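Local coordinates for protein anaphase-promoting complex subunit cut9 (Schizosaccharomyces pombe, PDB 2XPI) that forms part of the anaphase-promoting complex/cyclosome, an E3 ubiquitin ligase that controls mitosis and G1, and dimerises through its N-terminal TPR repeats, at residues N551-I556 with L573-A578; A555-Y560 with G567-H572; S54-L59 with W90-L95; S82-L87 with L111-N116. All blocks are in the same frame, centred on the assembly; numbering follows the deposited sequence.

The four contacts sit near the two extremities of a long chain built mainly of paired helices. Along the sequence contacts 3 and 4 come first, their segments alternating, with contacts 1 and 2 following near the C-terminus. Contacts 3 and 4 share helix 83-96, have centres about 12 Å apart and both touch the second subunit, in keeping with dimerisation through repeats 1-7. Contacts 1 and 2 are successive levels of one hairpin, helices 550-562 and 566-579 of TPR 14, with centres about 8 Å apart; His553 and His572 join them. Between the two groups the centres lie about 81 to 95 Å apart, on opposite sides of the chain's centre.

Contact 1: residues N551-I556 with L573-A578; sequences NVHTAI and LHESLA
Thr554 and Ser576 meet hydroxyl to hydroxyl because in each the oxygen is anti to its own carbonyl carbon (chi1 -61° and -70°), which aims Thr554 OG1 and Ser576 OG into the gap between helices 550-562 and 566-579. The two oxygens are 2.8 Å apart, at hydrogen-bonding distance. Ala550 O, one turn before Thr554, is within hydrogen-bonding reach of both hydroxyls, so where the threonine proton points is not settled. Ser576 OG also lies beside His553 CB. One residue earlier, Glu575 crosses the histidine: its CB lies over one face of the His553 ring, 3.7 Å from the centroid and displaced toward the rim. It is thus the start of the Glu575 chain that touches the ring. His553 ND1 probably hydrogen-bonds to His572 ND1. With a leucine in place of His553, His572 would probably lose that probable bond and Glu575 CB the flat surface it packs on. Beside the hydroxyls, Leu573 CD1 reaches Thr554 CA at 4.0 Å. The segment axes approach to 8.0 Å and run at 158°, the near-antiparallel pairing of the two helices of a tetratricopeptide repeat, here TPR 14.

Contact 2: residues A555-Y560 with G567-H572; sequences AIALVY and GLAITH
Tyr560 and His572, within the antiparallel helix hairpin of TPR 14 formed by helices 550-562 and 566-579, each have an aliphatic group over one ring face. Leu568 CB sits above the centre of the Tyr560 ring, 3.9 Å from the centroid, while Ile556 CG2 sits above the centre of the His572 imidazole at 3.6 Å and only 6° off its normal. At the edge of the imidazole, in its plane, is Leu568 O. Tyrosine and histidine also approach one another, with planes 27° apart, but the rings are offset, with little of one over the other, and their centroids stay 5.9 Å apart. Small residues let the helices close in: Ala557 CB is 4.0 Å from Ala569 CB, and Ala557 CB also rests against Ala569 O. Small residues, glycine or alanine, are the TPR consensus at these close-approach positions. Tyr560 CB adds to this layer from the next turn, touching Ala569 CB, and farther out along the ring Leu568 CD1 approaches Tyr560 CE1 at 3.5 Å. The Ile556 branch over the imidazole is the one anti to the backbone N; its side chain also meets Leu539 and Asn540 of helix 532-545, and Tyr560 meets Ile536, which ties the hairpin to the preceding helix. On the outer side of helix 566-579, Thr571 OG1 donates to Leu568 O at 3.1 Å, approaching 33° out of the carbonyl plane.

Contact 3: residues S54-L59 with W90-L95; sequences SPMTYL and WRHDAL
The contact belongs to the homodimer interface, where a short 3-10 turn from the N-terminal region lies on helix 83-96 of TPR 1; around it, Met56 packs on Met56 of the second subunit and His92 on Leu51 of the second subunit. Pro55 and His92 make the centre. The proline CD lies over one face of the imidazole, 3.6 Å above its plane and shifted toward the rim, nearest His92 ND1. The ring is carried out to the turn because its CG is anti to the backbone N (chi1 -157°). Trp122 meets the imidazole edge-to-face. Beside it, Pro55 CG touches the guanidinium of Arg91 in its plane, 3.8 Å from NH2; a bend at chi3 (68°) folds the arginine back toward the proline, and its NH1 forms a salt bridge with Asp119. Ser54 OG stays 3.7 Å from His92 NE2, and a water joins them, 3.0 Å from Ser54 OG and 3.2 Å from His92 NE2. Ser54 OG also accepts from Met56 N (3.3 Å), an ST turn, and Thr57 OG1 donates to Ser54 O nearly along the C=O axis, which fixes the start of the turn. A leucine in place of His92 would probably leave the bridging water without one of its mates and take away the flat face Pro55 packs on. Across the segments the grip is therefore a CH-pi contact backed by one water, through which two buried polar side chains satisfy each other indirectly.

Contact 4: residues S82-L87 with L111-N116; sequences SREDYL and LDITGN
TPR 1 pairs helix 83-96 with helix 100-114, and this contact joins the start of the first to the end of the second at the mouth of the hairpin, near the surface. Glu84 and Thr114 run alongside each other, pointing opposite ways, with Glu84 CG 3.8 Å from Thr114 CG2. The glutamate chain bends at chi2 (75°), which turns its carboxylate away from the threonine and leaves the CG methylene to do the touching. That methylene also meets Ile113 CG2 at 4.2 Å, the two side chains crossing at about a right angle. The other branch of Ile113 ends at CD1, which lies 4.1 Å from Leu87 CD2; Leu87 continues inward onto Val106 and Val110. Arg83 passes near Ile113 CD1, but its polar end belongs to the dimer, with NH1 in a salt bridge to Asp267 of the second subunit and its guanidinium in a cation-pi contact with Phe270 of that subunit. At the far end of the contact Gly115 leaves the helix with positive phi (68°), and Asn116 takes the N-cap position of the next. Val110 O and Asp119 OD2 are both hydrogen-bonding partners within reach of the single Thr114 hydroxyl proton, and Thr114 OG1 receives a weak bond from Asn116 N at 3.3 Å. Across the segments, then, cohesion is apolar, while Thr114 OG1 bonds within its own chain and Arg83 bonds to the second subunit.

Contact 1: residues N551-I556 with L573-A578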
loop_
_atom_site.group_PDB
_atom_site.type_symbol
_atom_site.label_atom_id
_atom_site.label_comp_id
_atom_site.label_asym_id
_atom_site.label_seq_id
_atom_site.Cartn_x
_atom_site.Cartn_y
_atom_site.Cartn_z
ATOM N N ASN A 551 6.205 44.210 -37.819
ATOM C CA ASN A 551 5.427 45.333 -37.322
ATOM C C ASN A 551 6.247 46.509 -36.776
ATOM O O ASN A 551 5.827 47.653 -36.929
ATOM C CB ASN A 551 4.339 44.906 -36.337
ATOM C CG ASN A 551 3.377 46.047 -36.014
ATOM O OD1 ASN A 551 3.648 46.871 -35.132
ATOM N ND2 ASN A 551 2.264 46.117 -36.748
ATOM N N VAL A 552 7.402 46.255 -36.159
ATOM C CA VAL A 552 8.233 47.374 -35.705
ATOM C C VAL A 552 9.000 48.079 -36.841
ATOM O O VAL A 552 9.337 49.255 -36.722
ATOM C CB VAL A 552 9.130 47.063 -34.443
ATOM C CG1 VAL A 552 9.015 45.628 -34.023
ATOM C CG2 VAL A 552 10.585 47.440 -34.682
ATOM N N HIS A 553 9.239 47.382 -37.950
ATOM C CA HIS A 553 9.805 48.024 -39.142
ATOM C C HIS A 553 8.802 48.959 -39.783
ATOM O O HIS A 553 9.149 50.063 -40.222
ATOM C CB HIS A 553 10.218 46.991 -40.178
ATOM C CG HIS A 553 11.576 46.430 -39.946
ATOM N ND1 HIS A 553 12.721 47.075 -40.356
ATOM C CD2 HIS A 553 11.979 45.300 -39.324
ATOM C CE1 HIS A 553 13.773 46.357 -40.008
ATOM N NE2 HIS A 553 13.351 45.273 -39.383
ATOM N N THR A 554 7.559 48.497 -39.864
ATOM C CA THR A 554 6.467 49.310 -40.364
ATOM C C THR A 554 6.312 50.535 -39.459
ATOM O O THR A 554 6.168 51.660 -39.940
ATOM C CB THR A 554 5.157 48.488 -40.414
ATOM O OG1 THR A 554 5.319 47.372 -41.308
ATOM C CG2 THR A 554 3.971 49.352 -40.867
ATOM N N ALA A 555 6.375 50.316 -38.148
ATOM C CA ALA A 555 6.271 51.409 -37.181
ATOM C C ALA A 555 7.321 52.468 -37.445
ATOM O O ALA A 555 7.021 53.652 -37.469
ATOM C CB ALA A 555 6.415 50.884 -35.765
ATOM N N ILE A 556 8.561 52.021 -37.624
ATOM C CA ILE A 556 9.711 52.886 -37.876
ATOM C C ILE A 556 9.533 53.718 -39.154
ATOM O O ILE A 556 9.854 54.913 -39.186
ATOM C CB ILE A 556 11.013 52.046 -37.933
ATOM C CG1 ILE A 556 11.344 51.502 -36.541
ATOM C CG2 ILE A 556 12.183 52.854 -38.396
ATOM C CD1 ILE A 556 12.546 50.621 -36.537
ATOM N N LEU A 573 10.164 49.474 -45.001
ATOM C CA LEU A 573 8.947 48.857 -45.524
ATOM C C LEU A 573 9.320 47.621 -46.345
ATOM O O LEU A 573 8.597 46.625 -46.348
ATOM C CB LEU A 573 8.154 49.863 -46.370
ATOM C CG LEU A 573 6.886 50.479 -45.768
ATOM C CD1 LEU A 573 6.764 50.178 -44.293
ATOM C CD2 LEU A 573 6.796 51.996 -46.019
ATOM N N HIS A 574 10.459 47.687 -47.032
ATOM C CA HIS A 574 10.970 46.529 -47.750
ATOM C C HIS A 574 11.321 45.379 -46.795
ATOM O O HIS A 574 11.135 44.213 -47.134
ATOM C CB HIS A 574 12.175 46.902 -48.619
ATOM C CG HIS A 574 11.815 47.648 -49.867
ATOM N ND1 HIS A 574 10.959 47.138 -50.820
ATOM C CD2 HIS A 574 12.207 48.861 -50.327
ATOM C CE1 HIS A 574 10.830 48.009 -51.806
ATOM N NE2 HIS A 574 11.573 49.064 -51.529
ATOM N N GLU A 575 11.820 45.702 -45.606
ATOM C CA GLU A 575 12.064 44.673 -44.593
ATOM C C GLU A 575 10.774 44.016 -44.102
ATOM O O GLU A 575 10.708 42.792 -43.982
ATOM C CB GLU A 575 12.849 45.231 -43.400
ATOM C CG GLU A 575 14.335 45.390 -43.648
ATOM C CD GLU A 575 15.021 44.066 -43.966
ATOM O OE1 GLU A 575 15.972 44.080 -44.779
ATOM O OE2 GLU A 575 14.611 43.016 -43.413
ATOM N N SER A 576 9.763 44.826 -43.801
ATOM C CA SER A 576 8.471 44.302 -43.364
ATOM C C SER A 576 7.935 43.312 -44.378
ATOM O O SER A 576 7.706 42.148 -44.061
ATOM C CB SER A 576 7.452 45.425 -43.200
ATOM O OG SER A 576 7.751 46.245 -42.091
ATOM N N LEU A 577 7.736 43.796 -45.601
ATOM C CA LEU A 577 7.173 42.999 -46.686
ATOM C C LEU A 577 8.006 41.770 -47.020
ATOM O O LEU A 577 7.573 40.907 -47.779
ATOM C CB LEU A 577 7.003 43.861 -47.930
ATOM C CG LEU A 577 6.002 44.990 -47.702
ATOM C CD1 LEU A 577 5.956 45.952 -48.882
ATOM C CD2 LEU A 577 4.625 44.408 -47.402
ATOM N N ALA A 578 9.204 41.691 -46.456
ATOM C CA ALA A 578 10.039 40.518 -46.647
ATOM C C ALA A 578 9.763 39.509 -45.537
ATOM O O ALA A 578 9.727 38.305 -45.779
ATOM C CB ALA A 578 11.500 40.905 -46.683
#

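Contact 2: residues A555-Y560 with G567-H572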
loop_
_atom_site.group_PDB
_atom_site.type_symbol
_atom_site.label_atom_id
_atom_site.label_comp_id
_atom_site.label_asym_id
_atom_site.label_seq_id
_atom_site.Cartn_x
_atom_site.Cartn_y
_atom_site.Cartn_z
ATOM N N ALA A 555 6.375 50.316 -38.148
ATOM C CA ALA A 555 6.271 51.409 -37.181
ATOM C C ALA A 555 7.321 52.468 -37.445
ATOM O O ALA A 555 7.021 53.652 -37.469
ATOM C CB ALA A 555 6.415 50.884 -35.765
ATOM N N ILE A 556 8.561 52.021 -37.624
ATOM C CA ILE A 556 9.711 52.886 -37.876
ATOM C C ILE A 556 9.533 53.718 -39.154
ATOM O O ILE A 556 9.854 54.913 -39.186
ATOM C CB ILE A 556 11.013 52.046 -37.933
ATOM C CG1 ILE A 556 11.344 51.502 -36.541
ATOM C CG2 ILE A 556 12.183 52.854 -38.396
ATOM C CD1 ILE A 556 12.546 50.621 -36.537
ATOM N N ALA A 557 9.008 53.083 -40.196
ATOM C CA ALA A 557 8.699 53.774 -41.439
ATOM C C ALA A 557 7.605 54.829 -41.203
ATOM O O ALA A 557 7.746 55.996 -41.580
ATOM C CB ALA A 557 8.275 52.772 -42.506
ATOM N N LEU A 558 6.521 54.427 -40.555
ATOM C CA LEU A 558 5.500 55.397 -40.232
ATOM C C LEU A 558 6.149 56.632 -39.605
ATOM O O LEU A 558 5.815 57.768 -39.952
ATOM C CB LEU A 558 4.432 54.812 -39.312
ATOM C CG LEU A 558 3.346 55.826 -38.961
ATOM C CD1 LEU A 558 2.879 56.605 -40.217
ATOM C CD2 LEU A 558 2.178 55.142 -38.274
ATOM N N VAL A 559 7.080 56.424 -38.685
ATOM C CA VAL A 559 7.726 57.566 -38.062
ATOM C C VAL A 559 8.563 58.351 -39.085
ATOM O O VAL A 559 8.502 59.583 -39.125
ATOM C CB VAL A 559 8.573 57.151 -36.849
ATOM C CG1 VAL A 559 9.441 58.298 -36.393
ATOM C CG2 VAL A 559 7.677 56.705 -35.735
ATOM N N TYR A 560 9.318 57.642 -39.920
ATOM C CA TYR A 560 10.214 58.297 -40.863
ATOM C C TYR A 560 9.487 59.223 -41.823
ATOM O O TYR A 560 9.924 60.357 -42.062
ATOM C CB TYR A 560 11.105 57.299 -41.621
ATOM C CG TYR A 560 12.361 57.016 -40.841
ATOM C CD1 TYR A 560 13.187 58.057 -40.452
ATOM C CD2 TYR A 560 12.705 55.726 -40.456
ATOM C CE1 TYR A 560 14.327 57.831 -39.719
ATOM C CE2 TYR A 560 13.847 55.493 -39.719
ATOM C CZ TYR A 560 14.656 56.557 -39.352
ATOM O OH TYR A 560 15.801 56.367 -38.613
ATOM N N GLY A 567 12.654 58.169 -47.999
ATOM C CA GLY A 567 13.700 57.269 -48.439
ATOM C C GLY A 567 14.063 56.243 -47.387
ATOM O O GLY A 567 14.294 55.078 -47.713
ATOM N N LEU A 568 14.132 56.672 -46.129
ATOM C CA LEU A 568 14.406 55.755 -45.025
ATOM C C LEU A 568 13.172 54.927 -44.710
ATOM O O LEU A 568 13.276 53.767 -44.332
ATOM C CB LEU A 568 14.831 56.509 -43.768
ATOM C CG LEU A 568 16.188 57.195 -43.821
ATOM C CD1 LEU A 568 16.541 57.722 -42.433
ATOM C CD2 LEU A 568 17.254 56.219 -44.360
ATOM N N ALA A 569 12.002 55.541 -44.859
ATOM C CA ALA A 569 10.742 54.831 -44.691
ATOM C C ALA A 569 10.635 53.681 -45.690
ATOM O O ALA A 569 10.027 52.653 -45.388
ATOM C CB ALA A 569 9.576 55.778 -44.850
ATOM N N ILE A 570 11.237 53.852 -46.868
ATOM C CA ILE A 570 11.145 52.864 -47.943
ATOM C C ILE A 570 11.942 51.585 -47.682
ATOM O O ILE A 570 11.449 50.488 -47.931
ATOM C CB ILE A 570 11.546 53.468 -49.315
ATOM C CG1 ILE A 570 10.381 54.251 -49.902
ATOM C CG2 ILE A 570 11.915 52.378 -50.301
ATOM C CD1 ILE A 570 10.806 55.347 -50.829
ATOM N N THR A 571 13.164 51.715 -47.177
ATOM C CA THR A 571 13.989 50.537 -46.904
ATOM C C THR A 571 13.442 49.670 -45.750
ATOM O O THR A 571 13.623 48.444 -45.737
ATOM C CB THR A 571 15.444 50.938 -46.625
ATOM O OG1 THR A 571 15.460 51.954 -45.617
ATOM C CG2 THR A 571 16.098 51.491 -47.896
ATOM N N HIS A 572 12.767 50.310 -44.793
ATOM C CA HIS A 572 12.171 49.614 -43.652
ATOM C C HIS A 572 10.891 48.893 -44.054
ATOM O O HIS A 572 10.563 47.845 -43.512
ATOM C CB HIS A 572 11.884 50.591 -42.505
ATOM C CG HIS A 572 13.060 50.846 -41.620
ATOM N ND1 HIS A 572 13.417 49.999 -40.587
ATOM C CD2 HIS A 572 13.974 51.847 -41.615
ATOM C CE1 HIS A 572 14.490 50.474 -39.981
ATOM N NE2 HIS A 572 14.850 51.593 -40.587
#

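Contact 3: residues S54-L59 with W90-L95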
loop_
_atom_site.group_PDB
_atom_site.type_symbol
_atom_site.label_atom_id
_atom_site.label_comp_id
_atom_site.label_asym_id
_atom_site.label_seq_id
_atom_site.Cartn_x
_atom_site.Cartn_y
_atom_site.Cartn_z
ATOM N N SER A 54 2.917 4.612 25.089
ATOM C CA SER A 54 4.054 3.843 24.630
ATOM C C SER A 54 4.517 2.895 25.762
ATOM O O SER A 54 4.589 3.300 26.920
ATOM C CB SER A 54 5.172 4.778 24.198
ATOM O OG SER A 54 6.302 4.031 23.787
ATOM N N PRO A 55 4.785 1.621 25.437
ATOM C CA PRO A 55 5.403 0.708 26.406
ATOM C C PRO A 55 6.664 1.322 27.000
ATOM O O PRO A 55 6.970 1.071 28.157
ATOM C CB PRO A 55 5.797 -0.504 25.565
ATOM C CG PRO A 55 4.930 -0.430 24.337
ATOM C CD PRO A 55 4.460 0.969 24.159
ATOM N N MET A 56 7.375 2.135 26.227
ATOM C CA MET A 56 8.624 2.733 26.697
ATOM C C MET A 56 8.459 3.660 27.897
ATOM O O MET A 56 9.442 4.240 28.341
ATOM C CB MET A 56 9.331 3.492 25.569
ATOM C CG MET A 56 9.843 2.602 24.444
ATOM S SD MET A 56 11.075 1.434 25.055
ATOM C CE MET A 56 12.429 2.572 25.349
ATOM N N THR A 57 7.233 3.823 28.405
ATOM C CA THR A 57 6.999 4.642 29.606
ATOM C C THR A 57 7.451 3.883 30.846
ATOM O O THR A 57 7.599 4.461 31.921
ATOM C CB THR A 57 5.517 5.024 29.826
ATOM O OG1 THR A 57 4.724 3.833 29.916
ATOM C CG2 THR A 57 4.985 5.942 28.703
ATOM N N TYR A 58 7.658 2.580 30.689
ATOM C CA TYR A 58 8.167 1.759 31.762
ATOM C C TYR A 58 9.524 2.303 32.201
ATOM O O TYR A 58 9.929 2.130 33.348
ATOM C CB TYR A 58 8.292 0.314 31.293
ATOM C CG TYR A 58 9.631 -0.016 30.678
ATOM C CD1 TYR A 58 10.601 -0.709 31.406
ATOM C CD2 TYR A 58 9.932 0.362 29.382
ATOM C CE1 TYR A 58 11.833 -1.013 30.850
ATOM C CE2 TYR A 58 11.158 0.067 28.821
ATOM C CZ TYR A 58 12.104 -0.622 29.556
ATOM O OH TYR A 58 13.321 -0.916 28.989
ATOM N N LEU A 59 10.221 2.982 31.297
ATOM C CA LEU A 59 11.517 3.573 31.630
ATOM C C LEU A 59 11.430 4.576 32.783
ATOM O O LEU A 59 12.447 4.936 33.375
ATOM C CB LEU A 59 12.159 4.220 30.395
ATOM C CG LEU A 59 12.878 3.256 29.442
ATOM C CD1 LEU A 59 13.385 3.969 28.215
ATOM C CD2 LEU A 59 14.022 2.572 30.153
ATOM N N TRP A 90 8.281 -6.175 23.143
ATOM C CA TRP A 90 8.517 -7.004 21.971
ATOM C C TRP A 90 7.593 -6.614 20.816
ATOM O O TRP A 90 8.039 -6.442 19.689
ATOM C CB TRP A 90 8.350 -8.478 22.350
ATOM C CG TRP A 90 8.513 -9.448 21.240
ATOM C CD1 TRP A 90 9.057 -9.211 20.014
ATOM C CD2 TRP A 90 8.123 -10.827 21.249
ATOM N NE1 TRP A 90 9.027 -10.358 19.254
ATOM C CE2 TRP A 90 8.456 -11.364 19.990
ATOM C CE3 TRP A 90 7.538 -11.663 22.207
ATOM C CZ2 TRP A 90 8.222 -12.696 19.660
ATOM C CZ3 TRP A 90 7.300 -12.990 21.874
ATOM C CH2 TRP A 90 7.638 -13.488 20.609
ATOM N N ARG A 91 6.302 -6.486 21.093
ATOM C CA ARG A 91 5.355 -6.036 20.086
ATOM C C ARG A 91 5.790 -4.681 19.551
ATOM O O ARG A 91 5.826 -4.459 18.348
ATOM C CB ARG A 91 3.970 -5.919 20.692
ATOM C CG ARG A 91 3.009 -5.161 19.844
ATOM C CD ARG A 91 1.821 -4.745 20.696
ATOM N NE ARG A 91 2.195 -3.751 21.697
ATOM C CZ ARG A 91 1.477 -3.487 22.780
ATOM N NH1 ARG A 91 0.361 -4.158 22.987
ATOM N NH2 ARG A 91 1.881 -2.563 23.654
ATOM N N HIS A 92 6.165 -3.780 20.447
ATOM C CA HIS A 92 6.527 -2.436 20.029
ATOM C C HIS A 92 7.681 -2.427 19.032
ATOM O O HIS A 92 7.662 -1.704 18.029
ATOM C CB HIS A 92 6.903 -1.599 21.232
ATOM C CG HIS A 92 6.752 -0.135 21.011
ATOM N ND1 HIS A 92 5.531 0.453 20.747
ATOM C CD2 HIS A 92 7.657 0.870 21.036
ATOM C CE1 HIS A 92 5.691 1.755 20.614
ATOM N NE2 HIS A 92 6.973 2.034 20.784
ATOM N N ASP A 93 8.701 -3.216 19.323
ATOM C CA ASP A 93 9.881 -3.208 18.491
ATOM C C ASP A 93 9.569 -3.879 17.160
ATOM O O ASP A 93 10.058 -3.455 16.117
ATOM C CB ASP A 93 11.048 -3.873 19.204
ATOM C CG ASP A 93 12.283 -3.898 18.364
ATOM O OD1 ASP A 93 12.675 -4.996 17.926
ATOM O OD2 ASP A 93 12.860 -2.818 18.113
ATOM N N ALA A 94 8.728 -4.904 17.182
ATOM C CA ALA A 94 8.311 -5.543 15.929
ATOM C C ALA A 94 7.700 -4.516 14.963
ATOM O O ALA A 94 8.099 -4.423 13.813
ATOM C CB ALA A 94 7.331 -6.699 16.190
ATOM N N LEU A 95 6.709 -3.783 15.453
ATOM C CA LEU A 95 6.065 -2.695 14.755
ATOM C C LEU A 95 7.132 -1.801 14.139
ATOM O O LEU A 95 7.208 -1.625 12.925
ATOM C CB LEU A 95 5.301 -1.872 15.785
ATOM C CG LEU A 95 3.842 -1.518 15.573
ATOM C CD1 LEU A 95 3.413 -0.488 16.640
ATOM C CD2 LEU A 95 3.645 -0.992 14.176
HETATM O O HOH W 1 8.505 4.611 21.760
#

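Contact 4: residues S82-L87 with L111-N116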
loop_
_atom_site.group_PDB
_atom_site.type_symbol
_atom_site.label_atom_id
_atom_site.label_comp_id
_atom_site.label_asym_id
_atom_site.label_seq_id
_atom_site.Cartn_x
_atom_site.Cartn_y
_atom_site.Cartn_z
ATOM N N SER A 82 7.785 -8.074 34.610
ATOM C CA SER A 82 6.425 -8.332 34.138
ATOM C C SER A 82 6.423 -9.085 32.807
ATOM O O SER A 82 7.214 -8.775 31.927
ATOM C CB SER A 82 5.686 -7.009 33.975
ATOM O OG SER A 82 4.296 -7.204 33.782
ATOM N N ARG A 83 5.550 -10.075 32.649
ATOM C CA ARG A 83 5.450 -10.768 31.358
ATOM C C ARG A 83 4.751 -9.913 30.298
ATOM O O ARG A 83 5.211 -9.810 29.166
ATOM C CB ARG A 83 4.725 -12.107 31.484
ATOM C CG ARG A 83 3.965 -12.487 30.218
ATOM C CD ARG A 83 3.978 -13.979 29.975
ATOM N NE ARG A 83 2.894 -14.650 30.673
ATOM C CZ ARG A 83 3.035 -15.745 31.413
ATOM N NH1 ARG A 83 4.217 -16.309 31.553
ATOM N NH2 ARG A 83 1.985 -16.282 32.008
ATOM N N GLU A 84 3.623 -9.318 30.662
ATOM C CA GLU A 84 2.928 -8.416 29.768
ATOM C C GLU A 84 3.886 -7.297 29.327
ATOM O O GLU A 84 3.799 -6.787 28.203
ATOM C CB GLU A 84 1.679 -7.844 30.445
ATOM C CG GLU A 84 0.777 -8.899 31.102
ATOM C CD GLU A 84 1.334 -9.447 32.430
ATOM O OE1 GLU A 84 1.514 -8.652 33.384
ATOM O OE2 GLU A 84 1.580 -10.674 32.526
ATOM N N ASP A 85 4.820 -6.938 30.202
ATOM C CA ASP A 85 5.803 -5.916 29.854
ATOM C C ASP A 85 6.919 -6.378 28.899
ATOM O O ASP A 85 7.428 -5.580 28.133
ATOM C CB ASP A 85 6.364 -5.228 31.102
ATOM C CG ASP A 85 5.358 -4.272 31.743
ATOM O OD1 ASP A 85 4.595 -3.596 30.993
ATOM O OD2 ASP A 85 5.331 -4.193 32.991
ATOM N N TYR A 86 7.298 -7.646 28.929
ATOM C CA TYR A 86 8.198 -8.169 27.900
ATOM C C TYR A 86 7.475 -8.296 26.569
ATOM O O TYR A 86 8.080 -8.119 25.523
ATOM C CB TYR A 86 8.741 -9.551 28.259
ATOM C CG TYR A 86 9.841 -9.541 29.278
ATOM C CD1 TYR A 86 9.650 -10.100 30.537
ATOM C CD2 TYR A 86 11.074 -8.971 28.987
ATOM C CE1 TYR A 86 10.655 -10.086 31.482
ATOM C CE2 TYR A 86 12.091 -8.958 29.922
ATOM C CZ TYR A 86 11.878 -9.515 31.168
ATOM O OH TYR A 86 12.888 -9.504 32.100
ATOM N N LEU A 87 6.192 -8.657 26.619
ATOM C CA LEU A 87 5.386 -8.831 25.422
ATOM C C LEU A 87 5.242 -7.504 24.694
ATOM O O LEU A 87 5.493 -7.405 23.501
ATOM C CB LEU A 87 4.008 -9.387 25.793
ATOM C CG LEU A 87 3.856 -10.908 25.639
ATOM C CD1 LEU A 87 5.136 -11.615 26.001
ATOM C CD2 LEU A 87 2.677 -11.452 26.435
ATOM N N LEU A 111 -3.193 -8.857 24.332
ATOM C CA LEU A 111 -4.568 -8.376 24.393
ATOM C C LEU A 111 -5.443 -9.490 24.961
ATOM O O LEU A 111 -6.301 -9.239 25.812
ATOM C CB LEU A 111 -5.073 -7.892 23.022
ATOM C CG LEU A 111 -6.508 -7.350 23.011
ATOM C CD1 LEU A 111 -6.686 -6.212 24.020
ATOM C CD2 LEU A 111 -6.955 -6.904 21.626
ATOM N N ASP A 112 -5.202 -10.725 24.513
ATOM C CA ASP A 112 -5.905 -11.887 25.074
ATOM C C ASP A 112 -5.726 -11.958 26.590
ATOM O O ASP A 112 -6.688 -12.183 27.316
ATOM C CB ASP A 112 -5.466 -13.199 24.404
ATOM C CG ASP A 112 -5.980 -13.328 22.961
ATOM O OD1 ASP A 112 -7.011 -12.695 22.619
ATOM O OD2 ASP A 112 -5.353 -14.068 22.163
ATOM N N ILE A 113 -4.505 -11.738 27.067
ATOM C CA ILE A 113 -4.231 -11.767 28.501
ATOM C C ILE A 113 -4.879 -10.618 29.288
ATOM O O ILE A 113 -5.563 -10.840 30.279
ATOM C CB ILE A 113 -2.719 -11.746 28.762
ATOM C CG1 ILE A 113 -2.089 -13.092 28.403
ATOM C CG2 ILE A 113 -2.428 -11.403 30.215
ATOM C CD1 ILE A 113 -0.579 -13.052 28.395
ATOM N N THR A 114 -4.678 -9.392 28.818
ATOM C CA THR A 114 -4.929 -8.184 29.600
ATOM C C THR A 114 -6.301 -7.524 29.369
ATOM O O THR A 114 -6.912 -6.972 30.299
ATOM C CB THR A 114 -3.836 -7.145 29.279
ATOM O OG1 THR A 114 -3.934 -6.769 27.900
ATOM C CG2 THR A 114 -2.469 -7.750 29.506
ATOM N N GLY A 115 -6.764 -7.545 28.124
ATOM C CA GLY A 115 -7.997 -6.878 27.765
ATOM C C GLY A 115 -7.874 -5.370 27.852
ATOM O O GLY A 115 -8.887 -4.664 27.792
ATOM N N ASN A 116 -6.642 -4.871 27.981
ATOM C CA ASN A 116 -6.388 -3.428 28.075
ATOM C C ASN A 116 -6.617 -2.668 26.766
ATOM O O ASN A 116 -6.096 -3.040 25.718
ATOM C CB ASN A 116 -4.954 -3.188 28.544
ATOM C CG ASN A 116 -4.734 -1.789 29.104
ATOM O OD1 ASN A 116 -4.307 -1.642 30.248
ATOM N ND2 ASN A 116 -5.011 -0.762 28.306
#